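Local coordinates for sortase family protein (Streptococcus agalactiae, PDB 4D7W), which probably acts as a pilus-associated (class C) sortase, a cysteine transpeptidase taking part in assembly of the type 2b pilus of group B streptococcus, at residues Met6-Arg11 / Ser136-Thr141; Ile24-Glu29 / Arg48-Ser53; Lys32-Ser37 / Leu160-Gly165. All blocks are in the same frame, centred on the assembly; numbering follows the deposited sequence.

Contact 1. Residues Met6-Arg11 / Ser136-Thr141; sequences MDYQDR and SILNET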
loop_
_atom_site.group_PDB
_atom_site.type_symbol
_atom_site.label_atom_id
_atom_site.label_comp_id
_atom_site.label_asym_id
_atom_site.label_seq_id
_atom_site.Cartn_x
_atom_site.Cartn_y
_atom_site.Cartn_z
ATOM N N MET A 6 -13.495 -7.388 -8.148
ATOM C CA MET A 6 -14.781 -7.191 -8.816
ATOM C C MET A 6 -15.850 -6.690 -7.850
ATOM O O MET A 6 -16.564 -5.736 -8.152
ATOM C CB MET A 6 -15.254 -8.487 -9.479
ATOM C CG MET A 6 -14.432 -8.894 -10.695
ATOM S SD MET A 6 -15.170 -10.247 -11.643
ATOM C CE MET A 6 -15.080 -11.604 -10.467
ATOM N N ASP A 7 -15.953 -7.338 -6.690
ATOM C CA ASP A 7 -16.913 -6.948 -5.654
ATOM C C ASP A 7 -16.674 -5.522 -5.159
ATOM O O ASP A 7 -17.612 -4.773 -4.895
ATOM C CB ASP A 7 -16.848 -7.910 -4.464
ATOM C CG ASP A 7 -17.367 -9.300 -4.800
ATOM O OD1 ASP A 7 -18.163 -9.432 -5.757
ATOM O OD2 ASP A 7 -16.978 -10.260 -4.097
ATOM N N TYR A 8 -15.409 -5.168 -5.005
ATOM C CA TYR A 8 -15.045 -3.830 -4.573
ATOM C C TYR A 8 -15.443 -2.795 -5.616
ATOM O O TYR A 8 -16.046 -1.768 -5.291
ATOM C CB TYR A 8 -13.550 -3.747 -4.306
ATOM C CG TYR A 8 -13.072 -2.350 -3.970
ATOM C CD1 TYR A 8 -13.035 -1.900 -2.657
ATOM C CD2 TYR A 8 -12.644 -1.486 -4.979
ATOM C CE1 TYR A 8 -12.588 -0.623 -2.355
ATOM C CE2 TYR A 8 -12.193 -0.211 -4.689
ATOM C CZ TYR A 8 -12.172 0.221 -3.385
ATOM O OH TYR A 8 -11.730 1.503 -3.116
ATOM N N GLN A 9 -15.093 -3.072 -6.868
ATOM C CA GLN A 9 -15.446 -2.184 -7.973
ATOM C C GLN A 9 -16.952 -1.975 -8.043
ATOM O O GLN A 9 -17.425 -0.842 -8.142
ATOM C CB GLN A 9 -14.943 -2.743 -9.303
ATOM C CG GLN A 9 -13.437 -2.718 -9.467
ATOM C CD GLN A 9 -12.987 -3.373 -10.766
ATOM O OE1 GLN A 9 -13.724 -4.146 -11.374
ATOM N NE2 GLN A 9 -11.769 -3.065 -11.192
ATOM N N ASP A 10 -17.696 -3.078 -7.994
ATOM C CA ASP A 10 -19.145 -3.024 -8.093
ATOM C C ASP A 10 -19.754 -2.183 -6.975
ATOM O O ASP A 10 -20.716 -1.452 -7.185
ATOM C CB ASP A 10 -19.730 -4.443 -8.084
ATOM C CG ASP A 10 -19.445 -5.186 -9.375
ATOM O OD1 ASP A 10 -18.913 -4.549 -10.311
ATOM O OD2 ASP A 10 -19.767 -6.387 -9.470
ATOM N N ARG A 11 -19.182 -2.277 -5.786
ATOM C CA ARG A 11 -19.682 -1.507 -4.665
ATOM C C ARG A 11 -19.447 -0.016 -4.894
ATOM O O ARG A 11 -20.345 0.806 -4.718
ATOM C CB ARG A 11 -19.006 -1.950 -3.385
ATOM C CG ARG A 11 -19.582 -1.323 -2.162
ATOM C CD ARG A 11 -20.389 -2.344 -1.427
ATOM N NE ARG A 11 -20.620 -1.941 -0.050
ATOM C CZ ARG A 11 -21.299 -2.670 0.823
ATOM N NH1 ARG A 11 -21.813 -3.832 0.447
ATOM N NH2 ARG A 11 -21.464 -2.235 2.064
ATOM N N SER A 136 -5.481 1.769 -7.130
ATOM C CA SER A 136 -6.794 2.287 -7.466
ATOM C C SER A 136 -7.606 2.283 -6.197
ATOM O O SER A 136 -7.725 1.253 -5.544
ATOM C CB SER A 136 -7.445 1.443 -8.551
ATOM O OG SER A 136 -6.563 1.341 -9.658
ATOM N N ILE A 137 -8.120 3.449 -5.831
ATOM C CA ILE A 137 -8.842 3.608 -4.576
ATOM C C ILE A 137 -10.121 4.378 -4.893
ATOM O O ILE A 137 -10.070 5.489 -5.416
ATOM C CB ILE A 137 -7.969 4.325 -3.527
ATOM C CG1 ILE A 137 -6.785 3.424 -3.124
ATOM C CG2 ILE A 137 -8.785 4.721 -2.309
ATOM C CD1 ILE A 137 -5.625 4.176 -2.573
ATOM N N LEU A 138 -11.269 3.761 -4.626
ATOM C CA LEU A 138 -12.543 4.323 -5.062
ATOM C C LEU A 138 -12.513 4.538 -6.582
ATOM O O LEU A 138 -12.164 3.629 -7.347
ATOM C CB LEU A 138 -12.837 5.631 -4.320
ATOM C CG LEU A 138 -12.883 5.429 -2.799
ATOM C CD1 LEU A 138 -13.248 6.699 -2.084
ATOM C CD2 LEU A 138 -13.861 4.319 -2.437
ATOM N N ASN A 139 -12.850 5.746 -7.015
ATOM C CA ASN A 139 -12.861 6.057 -8.438
ATOM C C ASN A 139 -11.564 6.705 -8.929
ATOM O O ASN A 139 -11.534 7.301 -10.005
ATOM C CB ASN A 139 -14.042 6.983 -8.755
ATOM C CG ASN A 139 -13.920 8.350 -8.066
ATOM O OD1 ASN A 139 -13.461 8.448 -6.920
ATOM N ND2 ASN A 139 -14.337 9.408 -8.767
ATOM N N GLU A 140 -10.496 6.610 -8.147
ATOM C CA GLU A 140 -9.294 7.362 -8.486
ATOM C C GLU A 140 -8.045 6.518 -8.630
ATOM O O GLU A 140 -7.945 5.429 -8.084
ATOM C CB GLU A 140 -9.067 8.451 -7.446
ATOM C CG GLU A 140 -9.903 9.703 -7.747
ATOM C CD GLU A 140 -10.215 10.508 -6.512
ATOM O OE1 GLU A 140 -9.868 10.046 -5.407
ATOM O OE2 GLU A 140 -10.809 11.597 -6.644
ATOM N N THR A 141 -7.081 7.056 -9.357
ATOM C CA THR A 141 -5.840 6.360 -9.639
ATOM C C THR A 141 -4.673 7.134 -9.054
ATOM O O THR A 141 -4.641 8.375 -9.112
ATOM C CB THR A 141 -5.652 6.167 -11.144
ATOM O OG1 THR A 141 -6.613 5.217 -11.610
ATOM C CG2 THR A 141 -4.269 5.631 -11.441
#
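The phenol of Tyr8 reaches from helix 3-13 to the backbone of Leu138, at the tip of a β-hairpin. Leu138 N donates to Tyr8 OH at 2.8 Å, and the bond is nearly straight, 163° at the hydrogen. The amide nitrogen lies at the edge of the ring and in its plane. Beside this bond the Leu138 side chain bends back over the hydroxyl, CD2 coming within 3.6 Å of Tyr8 OH, while Ile137 touches the same oxygen mainly through its carbonyl carbon.

Two features set up the meeting. Tyr8 CG stands anti to its own nitrogen (chi1 175°), which carries the ring off the helix directly at the hairpin. Opposite it, Ile137 to Glu140 form a type II' turn joining strands 132-137 and 140-152, closed by paired backbone bonds between Ile137 and Glu140, each 3.0 Å. Leu138 holds the first corner of that turn with a positive phi of 56°, and its N-H is directed at the phenol. Further out, Ile57 packs on both Tyr8 and Leu138, Asn62 lies against Tyr8, and Ile23 and Ile24 of helix 17-31 cover Leu138. The phenol oxygen thus satisfies a turn amide in largely buried surroundings, fastening the N-terminal helix to the sortase barrel by one polar bond set among apolar side chains.

Contact 2. Residues Ile24-Glu29 / Arg48-Ser53; sequences INRAKE and RLDYNS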
loop_
_atom_site.group_PDB
_atom_site.type_symbol
_atom_site.label_atom_id
_atom_site.label_comp_id
_atom_site.label_asym_id
_atom_site.label_seq_id
_atom_site.Cartn_x
_atom_site.Cartn_y
_atom_site.Cartn_z
ATOM N N ILE A 24 -12.661 10.147 0.906
ATOM C CA ILE A 24 -11.374 10.681 0.482
ATOM C C ILE A 24 -10.901 11.787 1.415
ATOM O O ILE A 24 -9.737 11.795 1.833
ATOM C CB ILE A 24 -11.419 11.215 -0.970
ATOM C CG1 ILE A 24 -11.458 10.061 -1.960
ATOM C CG2 ILE A 24 -10.197 12.069 -1.275
ATOM C CD1 ILE A 24 -10.310 9.060 -1.792
ATOM N N ASN A 25 -11.796 12.726 1.746
ATOM C CA ASN A 25 -11.445 13.830 2.646
ATOM C C ASN A 25 -10.958 13.353 4.016
ATOM O O ASN A 25 -9.957 13.844 4.532
ATOM C CB ASN A 25 -12.640 14.779 2.824
ATOM C CG ASN A 25 -12.796 15.734 1.664
ATOM O OD1 ASN A 25 -12.010 15.703 0.722
ATOM N ND2 ASN A 25 -13.826 16.589 1.719
ATOM N N ARG A 26 -11.657 12.385 4.599
ATOM C CA ARG A 26 -11.204 11.780 5.853
ATOM C C ARG A 26 -9.819 11.138 5.724
ATOM O O ARG A 26 -9.005 11.191 6.648
ATOM C CB ARG A 26 -12.208 10.728 6.330
ATOM C CG ARG A 26 -13.532 11.305 6.848
ATOM C CD ARG A 26 -14.334 10.224 7.588
ATOM N NE ARG A 26 -13.738 9.915 8.892
ATOM C CZ ARG A 26 -13.263 8.718 9.253
ATOM N NH1 ARG A 26 -13.312 7.689 8.413
ATOM N NH2 ARG A 26 -12.742 8.549 10.467
ATOM N N ALA A 27 -9.561 10.520 4.585
ATOM C CA ALA A 27 -8.264 9.861 4.389
ATOM C C ALA A 27 -7.180 10.915 4.228
ATOM O O ALA A 27 -6.092 10.762 4.743
ATOM C CB ALA A 27 -8.309 8.928 3.187
ATOM N N LYS A 28 -7.508 12.023 3.564
ATOM C CA LYS A 28 -6.556 13.118 3.436
ATOM C C LYS A 28 -6.249 13.733 4.786
ATOM O O LYS A 28 -5.101 14.024 5.109
ATOM C CB LYS A 28 -7.085 14.178 2.478
ATOM C CG LYS A 28 -7.198 13.691 1.056
ATOM C CD LYS A 28 -7.544 14.856 0.146
ATOM C CE LYS A 28 -7.586 14.422 -1.292
ATOM N NZ LYS A 28 -7.971 15.596 -2.130
ATOM N N GLU A 29 -7.285 13.947 5.578
ATOM C CA GLU A 29 -7.095 14.487 6.908
ATOM C C GLU A 29 -6.195 13.547 7.708
ATOM O O GLU A 29 -5.262 13.978 8.375
ATOM C CB GLU A 29 -8.437 14.672 7.603
ATOM C CG GLU A 29 -8.368 15.572 8.787
ATOM C CD GLU A 29 -8.064 17.005 8.395
ATOM O OE1 GLU A 29 -8.172 17.343 7.192
ATOM O OE2 GLU A 29 -7.721 17.795 9.295
ATOM N N ARG A 48 -5.686 2.647 16.055
ATOM C CA ARG A 48 -5.948 1.496 15.211
ATOM C C ARG A 48 -7.415 1.479 14.762
ATOM O O ARG A 48 -7.704 1.164 13.608
ATOM C CB ARG A 48 -5.589 0.199 15.932
ATOM C CG ARG A 48 -5.918 -1.058 15.129
ATOM C CD ARG A 48 -5.262 -2.305 15.747
ATOM N NE ARG A 48 -3.816 -2.129 15.815
ATOM C CZ ARG A 48 -3.143 -1.885 16.935
ATOM N NH1 ARG A 48 -3.790 -1.817 18.097
ATOM N NH2 ARG A 48 -1.821 -1.729 16.896
ATOM N N LEU A 49 -8.327 1.826 15.670
ATOM C CA LEU A 49 -9.746 1.980 15.327
ATOM C C LEU A 49 -9.972 3.057 14.266
ATOM O O LEU A 49 -10.771 2.876 13.354
ATOM C CB LEU A 49 -10.575 2.324 16.575
ATOM C CG LEU A 49 -11.061 1.208 17.510
ATOM C CD1 LEU A 49 -9.970 0.162 17.752
ATOM C CD2 LEU A 49 -11.539 1.786 18.838
ATOM N N ASP A 50 -9.298 4.195 14.405
ATOM C CA ASP A 50 -9.401 5.241 13.396
ATOM C C ASP A 50 -8.921 4.710 12.045
ATOM O O ASP A 50 -9.574 4.877 11.010
ATOM C CB ASP A 50 -8.578 6.470 13.791
ATOM C CG ASP A 50 -8.762 7.639 12.810
ATOM O OD1 ASP A 50 -9.799 7.679 12.095
ATOM O OD2 ASP A 50 -7.877 8.526 12.762
ATOM N N TYR A 51 -7.759 4.071 12.068
ATOM C CA TYR A 51 -7.173 3.481 10.866
ATOM C C TYR A 51 -8.146 2.528 10.165
ATOM O O TYR A 51 -8.362 2.636 8.965
ATOM C CB TYR A 51 -5.878 2.763 11.235
ATOM C CG TYR A 51 -5.306 1.864 10.153
ATOM C CD1 TYR A 51 -4.881 2.388 8.944
ATOM C CD2 TYR A 51 -5.165 0.502 10.355
ATOM C CE1 TYR A 51 -4.345 1.580 7.950
ATOM C CE2 TYR A 51 -4.624 -0.325 9.352
ATOM C CZ TYR A 51 -4.219 0.225 8.163
ATOM O OH TYR A 51 -3.689 -0.570 7.167
ATOM N N ASN A 52 -8.758 1.613 10.911
ATOM C CA ASN A 52 -9.662 0.650 10.291
ATOM C C ASN A 52 -10.881 1.284 9.626
ATOM O O ASN A 52 -11.475 0.696 8.719
ATOM C CB ASN A 52 -10.119 -0.390 11.317
ATOM C CG ASN A 52 -9.017 -1.366 11.670
ATOM O OD1 ASN A 52 -8.091 -1.581 10.886
ATOM N ND2 ASN A 52 -9.109 -1.967 12.849
ATOM N N SER A 53 -11.246 2.483 10.064
ATOM C CA SER A 53 -12.374 3.193 9.473
ATOM C C SER A 53 -11.978 3.962 8.221
ATOM O O SER A 53 -12.845 4.515 7.541
ATOM C CB SER A 53 -12.975 4.175 10.480
ATOM O OG SER A 53 -12.112 5.295 10.651
HETATM O O HOH W 1 -14.115 7.230 6.004
#
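Asp50 is the first residue of helix 45-52 to meet Arg26, forming a long salt bridge in which OD1 stands 3.5 Å from Arg26 NH2. The two planar groups are turned 57° against each other, so this is not the flat, two-pronged pairing of guanidinium and carboxylate. The firmer polar partner of Asp50 OD1 is the side chain of Gln54, just past the segment, and the bridge to Arg26 is a second, looser tie. The carbonyl of Asp50 has a task of its own: it accepts a short 2.6 Å bond from Ser53 OG, which comes in tilted from the carbonyl plane. Tyr51 turns to the barrel instead, its hydroxyl bonded to His92 and to the backbone of Gly80. Helix 45-52 therefore lies between the sortase barrel and helix 17-31, and the two helices of the N-terminal region are joined here at the surface through polar groups.

On this side of the contact Ser53 has the larger share. Its OG sits between the backbone N and the carbonyl carbon (chi1 73°), where it can donate to the Asp50 carbonyl and still face the edge of the guanidinium. Arg26 NH2 approaches it at 3.3 Å and Arg26 NH1 at 3.5 Å, both weak bonds. Arg26 NH1 also makes a weak bond of 3.3 Å, bent to 133°, to Ser53 O. A water in the guanidinium plane accepts from Arg26 NH1 at 2.6 Å and makes a weak bond to Ser53 O, so nitrogen, water and carbonyl form a small triangle. A bend at chi3 of Arg26 brings the guanidinium to Ser53, with Gln54 also against the arginine.

Contact 3. Residues Lys32-Ser37 / Leu160-Gly165; sequences KQFKTS and LQIVKG. With EDO (1,2-ethanediol), chain B.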
loop_
_atom_site.group_PDB
_atom_site.type_symbol
_atom_site.label_atom_id
_atom_site.label_comp_id
_atom_site.label_asym_id
_atom_site.label_seq_id
_atom_site.Cartn_x
_atom_site.Cartn_y
_atom_site.Cartn_z
ATOM N N LYS A 32 -2.533 13.726 6.928
ATOM C CA LYS A 32 -1.901 14.993 7.312
ATOM C C LYS A 32 -1.054 14.850 8.566
ATOM O O LYS A 32 -0.121 15.614 8.773
ATOM C CB LYS A 32 -2.955 16.086 7.550
ATOM C CG LYS A 32 -3.388 16.796 6.298
ATOM C CD LYS A 32 -4.324 17.944 6.633
ATOM C CE LYS A 32 -4.787 18.651 5.379
ATOM N NZ LYS A 32 -5.603 17.745 4.528
ATOM N N GLN A 33 -1.379 13.876 9.409
ATOM C CA GLN A 33 -0.702 13.765 10.696
ATOM C C GLN A 33 0.770 13.382 10.582
ATOM O O GLN A 33 1.566 13.708 11.458
ATOM C CB GLN A 33 -1.409 12.743 11.583
ATOM C CG GLN A 33 -1.100 11.303 11.238
ATOM C CD GLN A 33 -1.965 10.343 12.028
ATOM O OE1 GLN A 33 -1.676 10.053 13.190
ATOM N NE2 GLN A 33 -3.050 9.860 11.412
ATOM N N PHE A 34 1.136 12.685 9.514
ATOM C CA PHE A 34 2.474 12.077 9.452
ATOM C C PHE A 34 3.609 13.101 9.385
ATOM O O PHE A 34 4.722 12.825 9.846
ATOM C CB PHE A 34 2.536 11.105 8.284
ATOM C CG PHE A 34 1.681 9.901 8.501
ATOM C CD1 PHE A 34 2.158 8.826 9.236
ATOM C CD2 PHE A 34 0.368 9.875 8.048
ATOM C CE1 PHE A 34 1.349 7.719 9.477
ATOM C CE2 PHE A 34 -0.447 8.779 8.298
ATOM C CZ PHE A 34 0.045 7.705 9.012
ATOM N N LYS A 35 3.321 14.287 8.859
ATOM C CA LYS A 35 4.329 15.338 8.780
ATOM C C LYS A 35 4.885 15.646 10.170
ATOM O O LYS A 35 6.088 15.853 10.325
ATOM C CB LYS A 35 3.756 16.606 8.144
ATOM C CG LYS A 35 4.825 17.618 7.745
ATOM C CD LYS A 35 4.228 18.860 7.092
ATOM C CE LYS A 35 5.320 19.869 6.755
ATOM N NZ LYS A 35 4.783 21.123 6.150
ATOM N N THR A 36 4.022 15.649 11.185
ATOM C CA THR A 36 4.489 15.888 12.547
ATOM C C THR A 36 4.794 14.590 13.309
ATOM O O THR A 36 5.742 14.537 14.087
ATOM C CB THR A 36 3.473 16.710 13.355
ATOM O OG1 THR A 36 2.193 16.079 13.288
ATOM C CG2 THR A 36 3.366 18.132 12.807
ATOM N N SER A 37 4.013 13.539 13.071
ATOM C CA SER A 37 4.113 12.330 13.889
ATOM C C SER A 37 5.189 11.354 13.429
ATOM O O SER A 37 5.718 10.584 14.228
ATOM C CB SER A 37 2.763 11.607 13.926
ATOM O OG SER A 37 2.556 10.833 12.755
ATOM N N LEU A 160 12.371 3.432 5.563
ATOM C CA LEU A 160 10.927 3.316 5.726
ATOM C C LEU A 160 10.400 4.422 6.644
ATOM O O LEU A 160 9.601 4.170 7.539
ATOM C CB LEU A 160 10.572 1.930 6.261
ATOM C CG LEU A 160 10.924 0.767 5.324
ATOM C CD1 LEU A 160 10.740 -0.578 6.005
ATOM C CD2 LEU A 160 10.104 0.823 4.045
ATOM N N GLN A 161 10.853 5.656 6.413
ATOM C CA GLN A 161 10.465 6.770 7.273
ATOM C C GLN A 161 9.727 7.853 6.493
ATOM O O GLN A 161 9.769 7.888 5.264
ATOM C CB GLN A 161 11.702 7.373 7.964
ATOM C CG GLN A 161 12.546 6.356 8.741
ATOM C CD GLN A 161 11.817 5.780 9.950
ATOM O OE1 GLN A 161 10.940 6.428 10.532
ATOM N NE2 GLN A 161 12.178 4.555 10.334
ATOM N N ILE A 162 9.039 8.736 7.214
ATOM C CA ILE A 162 8.374 9.865 6.578
ATOM C C ILE A 162 9.421 10.867 6.182
ATOM O O ILE A 162 10.298 11.175 6.986
ATOM C CB ILE A 162 7.363 10.553 7.510
ATOM C CG1 ILE A 162 6.229 9.585 7.866
ATOM C CG2 ILE A 162 6.864 11.845 6.867
ATOM C CD1 ILE A 162 5.337 9.205 6.701
ATOM N N VAL A 163 9.336 11.372 4.950
ATOM C CA VAL A 163 10.216 12.435 4.498
ATOM C C VAL A 163 9.349 13.654 4.167
ATOM O O VAL A 163 8.440 13.563 3.344
ATOM C CB VAL A 163 11.055 12.021 3.265
ATOM C CG1 VAL A 163 11.895 13.191 2.758
ATOM C CG2 VAL A 163 11.940 10.836 3.602
ATOM N N LYS A 164 9.621 14.779 4.816
ATOM C CA LYS A 164 8.814 15.979 4.618
ATOM C C LYS A 164 8.922 16.451 3.172
ATOM O O LYS A 164 10.007 16.440 2.586
ATOM C CB LYS A 164 9.255 17.086 5.578
ATOM C CG LYS A 164 9.000 16.783 7.053
ATOM C CD LYS A 164 9.235 18.028 7.908
ATOM C CE LYS A 164 8.882 17.804 9.376
ATOM N NZ LYS A 164 10.034 17.286 10.171
ATOM N N GLY A 165 7.796 16.846 2.588
ATOM C CA GLY A 165 7.805 17.347 1.222
ATOM C C GLY A 165 7.987 16.284 0.145
ATOM O O GLY A 165 8.248 16.609 -1.021
HETATM C C1 EDO B . 13.439 7.615 3.971
HETATM O O1 EDO B . 13.306 6.488 4.841
HETATM C C2 EDO B . 12.547 7.408 2.755
HETATM O O2 EDO B . 13.087 6.352 1.968
#
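Phe34 and Ile162 join a short helix of the N-terminal region, 34-37, to the loop between strands 140-152 and 167-175, the β6/β7 loop of the sortase barrel. The apolar core of the contact is small. Ile162 CD1 rests 3.7 Å from Phe34 CB, and the two side chains cross at about a right angle. The methyl stands oblique to the ring, while Ile162 CG2 lies 3.8 Å from Phe34 O; the isoleucine thus fits against the root of the phenylalanine and its carbonyl. The ring itself leads away from the loop, with Gln33 CG over one face near the rim. Ser97 touches both Phe34 and Ile162, and His106 of strand 105-115 packs on Ile162.

Toward the surface two lysines run close by. Their CG atoms, Lys35 CG and Lys164 CG, are 4.3 Å apart, and Lys164 CE comes to 3.5 Å from Lys35 O. With its CE next to a probably charged ammonium, this approach to a carbonyl is likely to be mildly favourable, although no hydrogen bond forms. The ammonium groups diverge, leaving Lys35 NZ about 7.6 Å from Lys164 NZ.

The helical turn is steadied from within: Gln33 O accepts from both Ser37 N and Thr36 OG1, at 2.9 Å and 3.1 Å respectively. At the far side of the loop Gln161 N donates to O1 of an ethanediol, 3.0 Å away. That molecule, probably from the crystallisation liquor, also bonds to the carbonyls of Arg158 and Asp159 and to Arg187. A long β6/β7 connection lying against added N-terminal helices is consistent with the pilus-associated sortases, which build on the common sortase β-barrel.

The three contacts join helices of the N-terminal region to one another and to the barrel. Contacts 1 and 2 touch directly: Ile24 CD1 of helix 17-31 packs 3.8 Å from Leu138 CD1 and 3.8 Å from Glu140 OE1, so the hairpin that receives Tyr8 also packs against the helix carrying Arg26. Their centres are about 17 Å apart, and contact 2 is nested within the loop closed by contact 1. Contact 3 is interleaved with both along the chain, segment 32-37 lying between the two segments of contact 2; its centre is about 16 Å from that of contact 2 but about 27 Å from that of contact 1, whose nearest atoms stay about 13 Å away. Of the three, contact 3 includes the bound ethanediol.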